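Local coordinates for protein apical membrane antigen AMA1 (Toxoplasma gondii ME49, PDB 4YIV) that takes part in host-cell invasion as a microneme surface protein of the parasite, forming part of the moving junction between parasite and host membranes, at residues Phe23-Asn28 with Ile225-Asn230; His31-Gly36 with Gly57-Trp62; Gln265-Thr270 with Val330-Ala335. All blocks are in the same frame, centred on the assembly; numbering follows the deposited sequence.

Interaction 1: residues Phe23-Asn28 with Ile225-Asn230; sequences FMERFN and ISKCPN. With CO (cobalt (II) ion), chain I; NAG (2-acetamido-2-deoxy-beta-D-glucopyranose), chain B.
Arg-26 and Lys-227 bring the two backbones closest, their CA atoms 4.3 Å apart, where a type I turn from Glu-25 to Asn-28, in the end region of helix 18-25, meets the chain leaving helix 224-227. The carbonyl of Arg-26 abuts Pro-229, with O 3.1 Å from the Pro-229 N, a tertiary amide nitrogen that has no hydrogen to offer. Pro-229 is itself the centre of an inverse gamma turn, and its CB rests 3.6 Å from CD1 of Phe-27, the two side chains passing head to tail. Arg-26 has CG between its backbone N and carbonyl carbon (chi1 74°), which lays that methylene over one face of the Phe-27 ring; its CB meets Ser-226 O at 3.4 Å. Phe-23 CD1 sits over the guanidinium, whose NH1 is bonded to Pro-356 O. The contact thus joins the N-terminal part of the AMA1 ectodomain to a much later helix end, whose Cys-228 is disulfide-bonded to Cys-59 of another segment. At the outer side, Glu-25 and Lys-227 extend alongside one another. Their salt bridge, NZ to OE1 at 3.1 Å, is weak as a hydrogen bond. OE1 also binds the cobalt ion at 2.2 Å and probably accepts from His-32 NE2 in the conformer given. Asn-28 carries the N-linked sugar, joined through ND2 to NAG C1.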
loop_
_atom_site.group_PDB
_atom_site.type_symbol
_atom_site.label_atom_id
_atom_site.label_comp_id
_atom_site.label_asym_id
_atom_site.label_seq_id
_atom_site.Cartn_x
_atom_site.Cartn_y
_atom_site.Cartn_z
ATOM N N PHE A 23 1.345 -12.679 14.026
ATOM C CA PHE A 23 0.374 -11.634 13.750
ATOM C C PHE A 23 1.076 -10.292 13.612
ATOM O O PHE A 23 0.827 -9.554 12.651
ATOM C CB PHE A 23 -0.687 -11.577 14.848
ATOM C CG PHE A 23 -1.567 -10.351 14.795
ATOM C CD1 PHE A 23 -2.631 -10.268 13.910
ATOM C CD2 PHE A 23 -1.321 -9.285 15.643
ATOM C CE1 PHE A 23 -3.431 -9.132 13.867
ATOM C CE2 PHE A 23 -2.117 -8.149 15.620
ATOM C CZ PHE A 23 -3.169 -8.066 14.733
ATOM N N MET A 24 1.974 -9.989 14.545
ATOM C CA MET A 24 2.676 -8.708 14.534
ATOM C C MET A 24 3.625 -8.542 13.359
ATOM O O MET A 24 3.921 -7.404 12.968
ATOM C CB MET A 24 3.461 -8.510 15.822
ATOM C CG MET A 24 2.602 -8.287 17.048
ATOM S SD MET A 24 1.486 -6.879 16.955
ATOM C CE MET A 24 2.685 -5.551 16.875
ATOM N N GLU A 25 4.126 -9.654 12.820
ATOM C CA GLU A 25 4.984 -9.629 11.629
ATOM C C GLU A 25 4.347 -8.873 10.444
ATOM O O GLU A 25 5.032 -8.192 9.685
ATOM C CB GLU A 25 5.311 -11.063 11.182
ATOM C CG GLU A 25 6.605 -11.627 11.742
ATOM C CD GLU A 25 7.803 -11.444 10.809
ATOM O OE1 GLU A 25 7.791 -11.983 9.687
ATOM O OE2 GLU A 25 8.780 -10.779 11.203
ATOM N N ARG A 26 3.032 -8.953 10.311
ATOM C CA ARG A 26 2.378 -8.365 9.155
ATOM C C ARG A 26 2.559 -6.855 9.094
ATOM O O ARG A 26 2.296 -6.239 8.049
ATOM C CB ARG A 26 0.893 -8.721 9.141
ATOM C CG ARG A 26 0.061 -8.008 10.138
ATOM C CD ARG A 26 -1.339 -8.597 10.235
ATOM N NE ARG A 26 -1.311 -10.054 10.307
ATOM C CZ ARG A 26 -2.387 -10.834 10.308
ATOM N NH1 ARG A 26 -3.614 -10.303 10.251
ATOM N NH2 ARG A 26 -2.216 -12.151 10.377
ATOM N N PHE A 27 2.997 -6.254 10.198
ATOM C CA PHE A 27 3.139 -4.810 10.241
ATOM C C PHE A 27 4.532 -4.345 9.887
ATOM O O PHE A 27 4.788 -3.143 9.832
ATOM C CB PHE A 27 2.756 -4.291 11.611
ATOM C CG PHE A 27 1.316 -4.532 11.947
ATOM C CD1 PHE A 27 0.325 -3.919 11.219
ATOM C CD2 PHE A 27 0.954 -5.420 12.957
ATOM C CE1 PHE A 27 -1.008 -4.145 11.501
ATOM C CE2 PHE A 27 -0.372 -5.654 13.245
ATOM C CZ PHE A 27 -1.356 -5.018 12.527
ATOM N N ASN A 28 5.446 -5.274 9.668
ATOM C CA ASN A 28 6.823 -4.929 9.342
ATOM C C ASN A 28 7.029 -4.767 7.860
ATOM O O ASN A 28 7.382 -5.666 7.197
ATOM C CB ASN A 28 7.829 -5.922 9.934
ATOM C CG ASN A 28 9.261 -5.420 9.848
ATOM O OD1 ASN A 28 9.552 -4.520 9.093
ATOM N ND2 ASN A 28 10.148 -5.989 10.649
ATOM N N ILE A 225 -1.262 -12.242 2.172
ATOM C CA ILE A 225 -2.391 -12.488 3.066
ATOM C C ILE A 225 -1.955 -12.459 4.537
ATOM O O ILE A 225 -2.653 -11.939 5.411
ATOM C CB ILE A 225 -3.061 -13.858 2.710
ATOM C CG1 ILE A 225 -3.651 -13.826 1.302
ATOM C CG2 ILE A 225 -4.182 -14.202 3.682
ATOM C CD1 ILE A 225 -3.978 -15.224 0.762
ATOM N N SER A 226 -0.778 -13.001 4.812
ATOM C CA SER A 226 -0.249 -13.050 6.184
ATOM C C SER A 226 0.879 -12.052 6.454
ATOM O O SER A 226 1.186 -11.765 7.603
ATOM C CB SER A 226 0.285 -14.461 6.494
ATOM O OG SER A 226 1.425 -14.757 5.679
ATOM N N LYS A 227 1.513 -11.546 5.407
ATOM C CA LYS A 227 2.758 -10.810 5.589
ATOM C C LYS A 227 2.602 -9.312 5.488
ATOM O O LYS A 227 3.572 -8.597 5.741
ATOM C CB LYS A 227 3.784 -11.259 4.569
ATOM C CG LYS A 227 4.207 -12.684 4.754
ATOM C CD LYS A 227 4.727 -12.874 6.203
ATOM C CE LYS A 227 5.750 -13.951 6.340
ATOM N NZ LYS A 227 6.349 -13.896 7.744
ATOM N N CYS A 228 1.397 -8.859 5.135
ATOM C CA CYS A 228 1.130 -7.452 4.790
ATOM C C CYS A 228 -0.025 -6.917 5.655
ATOM O O CYS A 228 -0.935 -7.703 6.033
ATOM C CB CYS A 228 0.817 -7.337 3.290
ATOM S SG CYS A 228 2.155 -7.888 2.163
ATOM N N PRO A 229 0.038 -5.619 6.059
ATOM C CA PRO A 229 -0.952 -5.073 6.965
ATOM C C PRO A 229 -2.142 -4.570 6.162
ATOM O O PRO A 229 -2.383 -3.362 6.062
ATOM C CB PRO A 229 -0.200 -3.949 7.666
ATOM C CG PRO A 229 0.677 -3.411 6.601
ATOM C CD PRO A 229 1.077 -4.603 5.747
ATOM N N ASN A 230 -2.865 -5.507 5.559
ATOM C CA ASN A 230 -3.873 -5.175 4.560
ATOM C C ASN A 230 -5.003 -4.301 5.066
ATOM O O ASN A 230 -5.469 -3.392 4.365
ATOM C CB ASN A 230 -4.470 -6.455 3.975
ATOM C CG ASN A 230 -3.432 -7.289 3.240
ATOM O OD1 ASN A 230 -2.839 -6.822 2.273
ATOM N ND2 ASN A 230 -3.186 -8.508 3.708
HETATM CO CO CO I . 9.121 -12.575 8.021
HETATM C C1 NAG B . 11.549 -5.573 10.896
HETATM C C2 NAG B . 12.305 -5.799 12.203
HETATM C C3 NAG B . 13.777 -5.440 12.062
HETATM C C4 NAG B . 14.369 -6.154 10.857
HETATM C C5 NAG B . 13.546 -5.847 9.613
HETATM C C6 NAG B . 14.113 -6.568 8.396
HETATM C C7 NAG B . 10.626 -5.445 13.919
HETATM C C8 NAG B . 10.032 -4.475 14.896
HETATM N N2 NAG B . 11.703 -5.018 13.266
HETATM O O3 NAG B . 14.482 -5.829 13.246
HETATM O O4 NAG B . 15.719 -5.722 10.659
HETATM O O5 NAG B . 12.188 -6.245 9.808
HETATM O O6 NAG B . 13.946 -7.981 8.557
HETATM O O7 NAG B . 10.153 -6.555 13.735
HETATM O O HOH W 1 8.794 -13.496 6.123
HETATM O O HOH W 2 10.432 -13.074 10.072
HETATM O O HOH W 3 10.633 -14.011 7.828
#

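Interaction 2: residues His31-Gly36 with Gly57-Trp62; sequences HHHQSG and GLCPIW. With CO (cobalt (II) ion), chain I; NAG (2-acetamido-2-deoxy-beta-D-glucopyranose), chain B.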
loop_
_atom_site.group_PDB
_atom_site.type_symbol
_atom_site.label_atom_id
_atom_site.label_comp_id
_atom_site.label_asym_id
_atom_site.label_seq_id
_atom_site.Cartn_x
_atom_site.Cartn_y
_atom_site.Cartn_z
ATOM N N HIS A 31 10.478 -5.660 6.328
ATOM C CA HIS A 31 10.668 -7.101 6.230
ATOM C C HIS A 31 10.042 -7.734 4.986
ATOM O O HIS A 31 10.685 -8.417 4.228
ATOM C CB HIS A 31 10.137 -7.778 7.511
ATOM C CG HIS A 31 10.399 -9.252 7.578
ATOM N ND1 HIS A 31 11.536 -9.828 7.056
ATOM C CD2 HIS A 31 9.687 -10.263 8.133
ATOM C CE1 HIS A 31 11.506 -11.132 7.261
ATOM N NE2 HIS A 31 10.393 -11.423 7.914
ATOM N N HIS A 32 8.769 -7.488 4.778
ATOM C CA HIS A 32 7.992 -8.142 3.746
ATOM C C HIS A 32 7.844 -7.280 2.486
ATOM O O HIS A 32 8.089 -7.704 1.376
ATOM C CB HIS A 32 6.635 -8.474 4.364
ATOM C CG HIS A 32 6.761 -9.196 5.660
ATOM N ND1 HIS A 32 5.952 -8.955 6.748
ATOM C CD2 HIS A 32 7.628 -10.162 6.038
ATOM C CE1 HIS A 32 6.313 -9.746 7.738
ATOM N NE2 HIS A 32 7.310 -10.501 7.326
ATOM N N HIS A 33 7.436 -6.032 2.687
ATOM C CA HIS A 33 7.181 -5.202 1.496
ATOM C C HIS A 33 8.490 -4.832 0.771
ATOM O O HIS A 33 8.599 -4.999 -0.445
ATOM C CB HIS A 33 6.396 -3.913 1.852
ATOM C CG HIS A 33 6.120 -3.033 0.661
ATOM N ND1 HIS A 33 5.285 -3.417 -0.367
ATOM C CD2 HIS A 33 6.568 -1.790 0.335
ATOM C CE1 HIS A 33 5.235 -2.453 -1.275
ATOM N NE2 HIS A 33 6.005 -1.457 -0.873
ATOM N N GLN A 34 9.447 -4.292 1.533
ATOM C CA GLN A 34 10.851 -4.157 1.117
ATOM C C GLN A 34 11.127 -3.115 0.017
ATOM O O GLN A 34 12.180 -3.143 -0.622
ATOM C CB GLN A 34 11.401 -5.519 0.658
ATOM C CG GLN A 34 11.539 -6.495 1.773
ATOM C CD GLN A 34 12.085 -7.813 1.286
ATOM O OE1 GLN A 34 11.336 -8.714 0.944
ATOM N NE2 GLN A 34 13.406 -7.915 1.227
ATOM N N SER A 35 10.223 -2.170 -0.171
ATOM C CA SER A 35 10.408 -1.171 -1.218
ATOM C C SER A 35 9.629 0.082 -0.868
ATOM O O SER A 35 8.973 0.133 0.155
ATOM C CB SER A 35 9.952 -1.728 -2.565
ATOM O OG SER A 35 10.506 -0.982 -3.634
ATOM N N GLY A 36 9.705 1.107 -1.718
ATOM C CA GLY A 36 8.902 2.285 -1.521
ATOM C C GLY A 36 7.412 1.962 -1.550
ATOM O O GLY A 36 6.983 0.956 -2.135
ATOM N N GLY A 57 7.865 -3.775 -4.746
ATOM C CA GLY A 57 7.366 -4.037 -3.402
ATOM C C GLY A 57 6.477 -5.275 -3.396
ATOM O O GLY A 57 5.805 -5.564 -4.389
ATOM N N LEU A 58 6.482 -6.009 -2.286
ATOM C CA LEU A 58 5.759 -7.275 -2.223
ATOM C C LEU A 58 4.356 -7.164 -1.635
ATOM O O LEU A 58 3.614 -8.151 -1.646
ATOM C CB LEU A 58 6.561 -8.298 -1.408
ATOM C CG LEU A 58 7.985 -8.564 -1.938
ATOM C CD1 LEU A 58 8.630 -9.667 -1.120
ATOM C CD2 LEU A 58 7.994 -8.963 -3.391
ATOM N N CYS A 59 3.986 -6.023 -1.075
ATOM C CA CYS A 59 2.635 -5.869 -0.526
ATOM C C CYS A 59 1.753 -5.017 -1.420
ATOM O O CYS A 59 2.236 -4.039 -2.000
ATOM C CB CYS A 59 2.647 -5.223 0.849
ATOM S SG CYS A 59 3.424 -6.242 2.159
ATOM N N PRO A 60 0.455 -5.365 -1.499
ATOM C CA PRO A 60 -0.517 -4.516 -2.206
ATOM C C PRO A 60 -0.764 -3.231 -1.435
ATOM O O PRO A 60 -0.760 -3.224 -0.197
ATOM C CB PRO A 60 -1.785 -5.372 -2.254
ATOM C CG PRO A 60 -1.678 -6.281 -1.091
ATOM C CD PRO A 60 -0.185 -6.545 -0.880
ATOM N N ILE A 61 -0.966 -2.138 -2.160
ATOM C CA ILE A 61 -1.159 -0.848 -1.505
ATOM C C ILE A 61 -2.614 -0.399 -1.728
ATOM O O ILE A 61 -3.018 -0.020 -2.834
ATOM C CB ILE A 61 -0.168 0.223 -2.024
ATOM C CG1 ILE A 61 1.263 -0.340 -2.020
ATOM C CG2 ILE A 61 -0.301 1.498 -1.176
ATOM C CD1 ILE A 61 1.764 -0.849 -0.662
ATOM N N TRP A 62 -3.391 -0.511 -0.653
ATOM C CA TRP A 62 -4.837 -0.392 -0.721
ATOM C C TRP A 62 -5.292 1.049 -0.858
ATOM O O TRP A 62 -4.984 1.865 -0.013
ATOM C CB TRP A 62 -5.444 -0.993 0.538
ATOM C CG TRP A 62 -5.211 -2.484 0.691
ATOM C CD1 TRP A 62 -4.033 -3.141 0.967
ATOM C CD2 TRP A 62 -6.217 -3.483 0.580
ATOM N NE1 TRP A 62 -4.264 -4.525 1.018
ATOM C CE2 TRP A 62 -5.599 -4.744 0.778
ATOM C CE3 TRP A 62 -7.592 -3.433 0.309
ATOM C CZ2 TRP A 62 -6.317 -5.938 0.722
ATOM C CZ3 TRP A 62 -8.311 -4.636 0.262
ATOM C CH2 TRP A 62 -7.668 -5.861 0.467
HETATM CO CO CO I . 9.121 -12.575 8.021
HETATM C C1 NAG B . 11.549 -5.573 10.896
HETATM C C2 NAG B . 12.305 -5.799 12.203
HETATM C C3 NAG B . 13.777 -5.440 12.062
HETATM C C4 NAG B . 14.369 -6.154 10.857
HETATM C C5 NAG B . 13.546 -5.847 9.613
HETATM C C6 NAG B . 14.113 -6.568 8.396
HETATM C C7 NAG B . 10.626 -5.445 13.919
HETATM C C8 NAG B . 10.032 -4.475 14.896
HETATM N N2 NAG B . 11.703 -5.018 13.266
HETATM O O3 NAG B . 14.482 -5.829 13.246
HETATM O O4 NAG B . 15.719 -5.722 10.659
HETATM O O5 NAG B . 12.188 -6.245 9.808
HETATM O O6 NAG B . 13.946 -7.981 8.557
HETATM O O7 NAG B . 10.153 -6.555 13.735
HETATM O O HOH W 2 10.432 -13.074 10.072
HETATM O O HOH W 3 10.633 -14.011 7.828
HETATM O O HOH W 1 8.794 -13.496 6.123
#
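His-33 ties its loop to residues 57-62 of the AMA1 ectodomain, beside the Cys-59 to Cys-228 disulfide. Residues 57-62 run into strand 61-62, an outermost strand of a five-stranded antiparallel sheet, consistent with the PAN-type fold assigned to the family. With CG anti to the backbone N (chi1 180°), the side chain of His-33 carries its ring in among Gly-57, Cys-59 and Ile-61. CB lies 3.8 Å from Cys-59 SG, and CG has the backbone N and CB of that cysteine as its nearest partners. ND1 accepts the Cys-59 N-H at 3.0 Å, the donor only 7° out of the ring plane, and so must be the unprotonated nitrogen. CE1 continues between Gly-57 CA and the CD1 methyl of Ile-61, the latter 3.9 Å away. At the far end, NE2 donates to Gly-36 O within its own loop, arriving from well above the carbonyl plane. Two bonds at the ring edge therefore fix its rotation, while Gly-57 CA makes a CH-pi contact over one face, 3.8 Å from the centroid.

The backbone of His-33 adds a third link: its carbonyl O accepts Leu-58 N in the carbonyl plane, on a lone pair. Leu-58 in turn lays CD1 against His-32 O and, crossing Gln-34 obliquely, touches that residue's OE1. His-31 NE2 binds the cobalt ion, although the modelled bond is doubtfully short. Asp-40 bonds both Ser-35 OG and Gly-57 N, and Ser-35 OG also pairs with Asp-279; between these bonds Ser-35 CB rests 3.6 Å from Gly-57 CA.

Interaction 3: residues Gln265-Thr270 with Val330-Ala335; sequences QCWVKT and VSYTAA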
loop_
_atom_site.group_PDB
_atom_site.type_symbol
_atom_site.label_atom_id
_atom_site.label_comp_id
_atom_site.label_asym_id
_atom_site.label_seq_id
_atom_site.Cartn_x
_atom_site.Cartn_y
_atom_site.Cartn_z
ATOM N N GLN A 265 -8.642 10.876 7.805
ATOM C CA GLN A 265 -7.542 11.815 7.541
ATOM C C GLN A 265 -6.237 11.269 8.058
ATOM O O GLN A 265 -5.207 11.446 7.434
ATOM C CB GLN A 265 -7.807 13.194 8.165
ATOM C CG GLN A 265 -8.907 13.959 7.457
ATOM C CD GLN A 265 -9.137 15.349 8.044
ATOM O OE1 GLN A 265 -8.642 15.673 9.132
ATOM N NE2 GLN A 265 -9.887 16.176 7.314
ATOM N N CYS A 266 -6.292 10.576 9.166
ATOM C CA CYS A 266 -5.113 9.966 9.723
ATOM C C CYS A 266 -4.609 8.861 8.803
ATOM O O CYS A 266 -3.453 8.786 8.523
ATOM C CB CYS A 266 -5.387 9.410 11.108
ATOM S SG CYS A 266 -3.961 8.806 11.997
ATOM N N TRP A 267 -5.521 8.028 8.329
ATOM C CA TRP A 267 -5.191 6.930 7.443
ATOM C C TRP A 267 -4.515 7.485 6.199
ATOM O O TRP A 267 -3.485 6.962 5.758
ATOM C CB TRP A 267 -6.456 6.130 7.106
ATOM C CG TRP A 267 -6.272 5.177 5.956
ATOM C CD1 TRP A 267 -5.580 3.986 5.971
ATOM C CD2 TRP A 267 -6.813 5.300 4.632
ATOM N NE1 TRP A 267 -5.642 3.395 4.742
ATOM C CE2 TRP A 267 -6.392 4.163 3.904
ATOM C CE3 TRP A 267 -7.605 6.245 3.994
ATOM C CZ2 TRP A 267 -6.735 3.959 2.572
ATOM C CZ3 TRP A 267 -7.949 6.034 2.670
ATOM C CH2 TRP A 267 -7.503 4.907 1.974
ATOM N N VAL A 268 -5.059 8.571 5.663
ATOM C CA VAL A 268 -4.457 9.212 4.489
ATOM C C VAL A 268 -3.050 9.719 4.813
ATOM O O VAL A 268 -2.118 9.561 4.005
ATOM C CB VAL A 268 -5.311 10.382 3.983
ATOM C CG1 VAL A 268 -4.524 11.210 2.921
ATOM C CG2 VAL A 268 -6.601 9.872 3.419
ATOM N N LYS A 269 -2.880 10.295 6.004
ATOM C CA LYS A 269 -1.583 10.825 6.417
ATOM C C LYS A 269 -0.504 9.755 6.491
ATOM O O LYS A 269 0.668 10.042 6.206
ATOM C CB LYS A 269 -1.685 11.552 7.789
ATOM C CG LYS A 269 -2.234 13.004 7.771
ATOM C CD LYS A 269 -2.123 13.657 9.187
ATOM C CE LYS A 269 -2.565 15.112 9.193
ATOM N NZ LYS A 269 -1.649 15.976 8.379
ATOM N N THR A 270 -0.851 8.513 6.839
ATOM C CA THR A 270 0.204 7.512 6.937
ATOM C C THR A 270 0.791 7.220 5.558
ATOM O O THR A 270 1.939 6.815 5.460
ATOM C CB THR A 270 -0.293 6.176 7.599
ATOM O OG1 THR A 270 -1.285 5.552 6.770
ATOM C CG2 THR A 270 -0.921 6.466 8.969
ATOM N N VAL A 330 -7.565 3.663 16.181
ATOM C CA VAL A 330 -7.392 2.771 15.033
ATOM C C VAL A 330 -5.969 2.985 14.506
ATOM O O VAL A 330 -5.572 4.143 14.282
ATOM C CB VAL A 330 -8.415 3.046 13.887
ATOM C CG1 VAL A 330 -8.211 2.045 12.741
ATOM C CG2 VAL A 330 -9.859 2.976 14.392
ATOM N N SER A 331 -5.239 1.884 14.331
ATOM C CA SER A 331 -3.891 1.894 13.757
ATOM C C SER A 331 -3.890 1.568 12.274
ATOM O O SER A 331 -4.491 0.575 11.833
ATOM C CB SER A 331 -3.005 0.922 14.528
ATOM O OG SER A 331 -2.755 1.408 15.849
ATOM N N TYR A 332 -3.202 2.434 11.523
ATOM C CA TYR A 332 -3.134 2.440 10.062
ATOM C C TYR A 332 -1.708 2.299 9.589
ATOM O O TYR A 332 -0.773 2.628 10.321
ATOM C CB TYR A 332 -3.682 3.750 9.492
ATOM C CG TYR A 332 -5.133 4.030 9.844
ATOM C CD1 TYR A 332 -6.170 3.237 9.332
ATOM C CD2 TYR A 332 -5.462 5.069 10.689
ATOM C CE1 TYR A 332 -7.496 3.501 9.656
ATOM C CE2 TYR A 332 -6.787 5.343 11.010
ATOM C CZ TYR A 332 -7.795 4.552 10.490
ATOM O OH TYR A 332 -9.099 4.834 10.822
ATOM N N THR A 333 -1.533 1.824 8.366
ATOM C CA THR A 333 -0.246 1.943 7.714
ATOM C C THR A 333 -0.430 2.483 6.328
ATOM O O THR A 333 -1.549 2.511 5.768
ATOM C CB THR A 333 0.517 0.592 7.615
ATOM O OG1 THR A 333 -0.024 -0.197 6.556
ATOM C CG2 THR A 333 0.437 -0.157 8.902
ATOM N N ALA A 334 0.684 2.950 5.763
ATOM C CA ALA A 334 0.704 3.422 4.406
ATOM C C ALA A 334 0.217 2.384 3.403
ATOM O O ALA A 334 -0.297 2.727 2.314
ATOM C CB ALA A 334 2.159 3.894 4.059
ATOM N N ALA A 335 0.374 1.105 3.743
ATOM C CA ALA A 335 0.036 0.035 2.796
ATOM C C ALA A 335 -1.436 -0.393 2.863
ATOM O O ALA A 335 -1.998 -0.839 1.856
ATOM C CB ALA A 335 0.912 -1.198 3.042
HETATM O O HOH W 4 -2.667 4.560 4.153
#
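Trp-267 sets its CB squarely over the centre of the Tyr-332 ring, 3.6 Å from the centroid, a CH-pi contact. From there the indole turns its edge toward the same ring in an offset edge-to-face pair, planes at 62°, with CD1 of each residue 3.5 Å apart. Cys-266 SG lies at the edge of the phenol ring, near its plane, a sulfur-aromatic contact, while Thr-270 CG2 packs on Tyr-332 CB. Farther along, Ala-334 CB reaches Thr-270 O at 3.2 Å.

The hydroxyl of Thr-270 is turned back onto its own helix (chi1 64°), where OG1 donates to Trp-267 O at 2.8 Å. Water 4 bridges the two segments, donating to that same carbonyl and to Thr-333 O. The indole is held from beyond by NE1 bonding to Gly-336 O and by an edge-to-face partner, His-208. Thr-333 OG1 accepts from Ala-335 N, an ST turn, and bonds Gly-336 N as well.

Helix 263-272 packs on a five-stranded antiparallel sheet, its segment 265-270 running at 30° to strand segment 330-333, and the Cys-266 to Cys-313 disulfide fastens it to strand 311-316 of that sheet.

How the interactions relate
Interactions 1 and 2 share one cobalt site: Glu-25 from the first and His-31 from the second both bind the ion. Their centres are about 10 Å apart, and the disulfide Cys-59 to Cys-228 joins them directly. Along the chain, interaction 2 is nested within the loop that interaction 1 closes. Interaction 3 follows both in sequence, its centre about 15 Å from each. It meets interaction 2 through Trp-62 N and Ala-335 O, 2.9 Å apart and probably hydrogen-bonded, and interaction 1 where Pro-229 CG packs 3.3 Å from Thr-333 OG1.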